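Local coordinates for protein YchN (Escherichia coli, PDB 1JX7) that is of unknown function, assembles as a homohexamer built from two trimers, and belongs to the DsrE/DsrF-like family, at residues A[6-11]-A[43-48]. Numbering follows the deposited sequence.
Sequences IVANGA and SDAVTA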
loop_
_atom_site.group_PDB
_atom_site.type_symbol
_atom_site.label_atom_id
_atom_site.label_comp_id
_atom_site.label_asym_id
_atom_site.label_seq_id
_atom_site.Cartn_x
_atom_site.Cartn_y
_atom_site.Cartn_z
ATOM N N ILE A 6 -18.677 10.134 -0.717
ATOM C CA ILE A 6 -17.640 9.243 -0.220
ATOM C C ILE A 6 -16.959 8.605 -1.417
ATOM O O ILE A 6 -17.611 8.053 -2.296
ATOM C CB ILE A 6 -18.226 8.125 0.674
ATOM C CG1 ILE A 6 -18.479 8.665 2.085
ATOM C CG2 ILE A 6 -17.276 6.919 0.703
ATOM C CD1 ILE A 6 -18.862 7.597 3.109
ATOM N N VAL A 7 -15.641 8.689 -1.470
ATOM C CA VAL A 7 -14.923 8.078 -2.572
ATOM C C VAL A 7 -14.104 6.920 -2.007
ATOM O O VAL A 7 -13.792 6.893 -0.817
ATOM C CB VAL A 7 -14.001 9.092 -3.271
ATOM C CG1 VAL A 7 -13.668 8.599 -4.665
ATOM C CG2 VAL A 7 -14.685 10.446 -3.359
ATOM N N ALA A 8 -13.789 5.952 -2.854
ATOM C CA ALA A 8 -13.020 4.797 -2.431
ATOM C C ALA A 8 -12.123 4.291 -3.561
ATOM O O ALA A 8 -12.551 4.193 -4.719
ATOM C CB ALA A 8 -13.957 3.703 -1.968
ATOM N N ASN A 9 -10.877 3.971 -3.208
ATOM C CA ASN A 9 -9.877 3.485 -4.161
ATOM C C ASN A 9 -9.508 2.033 -3.876
ATOM O O ASN A 9 -9.058 1.310 -4.765
ATOM C CB ASN A 9 -8.610 4.344 -4.066
ATOM C CG ASN A 9 -8.815 5.763 -4.562
ATOM O OD1 ASN A 9 -9.846 6.387 -4.302
ATOM N ND2 ASN A 9 -7.823 6.297 -5.267
ATOM N N GLY A 10 -9.712 1.603 -2.634
ATOM C CA GLY A 10 -9.342 0.259 -2.235
ATOM C C GLY A 10 -10.024 -0.972 -2.828
ATOM O O GLY A 10 -11.238 -0.998 -3.030
ATOM N N ALA A 11 -9.224 -1.998 -3.085
ATOM C CA ALA A 11 -9.737 -3.259 -3.618
ATOM C C ALA A 11 -10.474 -3.969 -2.492
ATOM O O ALA A 11 -10.002 -3.986 -1.350
ATOM C CB ALA A 11 -8.589 -4.138 -4.125
ATOM N N SER A 43 -10.725 3.297 -9.397
ATOM C CA SER A 43 -9.736 2.275 -9.545
ATOM C C SER A 43 -10.146 0.891 -9.054
ATOM O O SER A 43 -11.211 0.400 -9.435
ATOM C CB SER A 43 -8.446 2.684 -8.860
ATOM O OG SER A 43 -8.630 2.779 -7.461
ATOM N N ASP A 44 -9.343 0.248 -8.211
ATOM C CA ASP A 44 -9.612 -1.007 -7.520
ATOM C C ASP A 44 -10.931 -1.293 -6.795
ATOM O O ASP A 44 -11.440 -2.426 -6.868
ATOM C CB ASP A 44 -8.492 -1.341 -6.569
ATOM C CG ASP A 44 -7.146 -1.324 -7.240
ATOM O OD1 ASP A 44 -6.154 -1.639 -6.556
ATOM O OD2 ASP A 44 -7.082 -0.997 -8.450
ATOM N N ALA A 45 -11.497 -0.304 -6.113
ATOM C CA ALA A 45 -12.751 -0.494 -5.376
ATOM C C ALA A 45 -13.911 -0.823 -6.306
ATOM O O ALA A 45 -15.018 -1.095 -5.865
ATOM C CB ALA A 45 -13.089 0.785 -4.550
ATOM N N VAL A 46 -13.638 -0.816 -7.603
ATOM C CA VAL A 46 -14.650 -1.054 -8.608
ATOM C C VAL A 46 -15.097 -2.498 -8.775
ATOM O O VAL A 46 -16.223 -2.760 -9.196
ATOM C CB VAL A 46 -14.167 -0.479 -9.966
ATOM C CG1 VAL A 46 -14.876 -1.148 -11.111
ATOM C CG2 VAL A 46 -14.432 1.021 -9.993
ATOM N N THR A 47 -14.211 -3.448 -8.451
ATOM C CA THR A 47 -14.566 -4.857 -8.571
ATOM C C THR A 47 -15.557 -5.214 -7.470
ATOM O O THR A 47 -16.244 -6.237 -7.555
ATOM C CB THR A 47 -13.298 -5.778 -8.486
ATOM O OG1 THR A 47 -12.656 -5.625 -7.216
ATOM C CG2 THR A 47 -12.303 -5.426 -9.565
ATOM N N ALA A 48 -15.642 -4.348 -6.459
ATOM C CA ALA A 48 -16.566 -4.525 -5.335
ATOM C C ALA A 48 -18.033 -4.562 -5.790
ATOM O O ALA A 48 -18.932 -4.966 -5.041
ATOM C CB ALA A 48 -16.371 -3.401 -4.348
#
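Two loops leaving the C-terminal ends of neighbouring parallel strands, 3-8 and 36-41, meet here at the C-terminal end of the five-stranded parallel sheet, where Asn9, Gly10 and Ala11 run past the 3-10 turn that starts at Asp44. The backbone carbonyl of Asn9 is the focus. Ala45 N donates a weak, bent hydrogen bond of 3.2 Å to Asn9 O, with an N-H...O angle of 128°. Ser43 OG lies 3.1 Å from the same Asn9 O, a weak and unsettled bond, because the one hydroxyl proton has another acceptor within reach. A chi1 of 65° sets this hydroxyl between the backbone N and carbonyl carbon of Ser43, turned toward Asn9, and brings it alongside Asn9 CB at 3.7 Å. The methylene of Asp44 lies against Asn9 O and, with CB 3.7 Å from Ala11 CB, against the neighbouring methyl, while the carboxylate is engaged elsewhere, OD2 forming a salt bridge with Arg85. Deeper in, the methyl of Ala45 meets that of Ala8, CB to CB 4.0 Å. Inside the turn, Thr47 OG1 bonds weakly back to Asp44 O. Asn9 packs on Asn20, and Ser43 and Asp44 on Glu16, of a second subunit; Ala11 and Asp44 pack on Asp44 and Ala11, respectively, of a third subunit, placing these loops at hexamer interfaces. Beyond the contact, Val46 packs on Cys81 and Thr82 of helix 79-84 and Ala48 on Leu18 of helix 17-31.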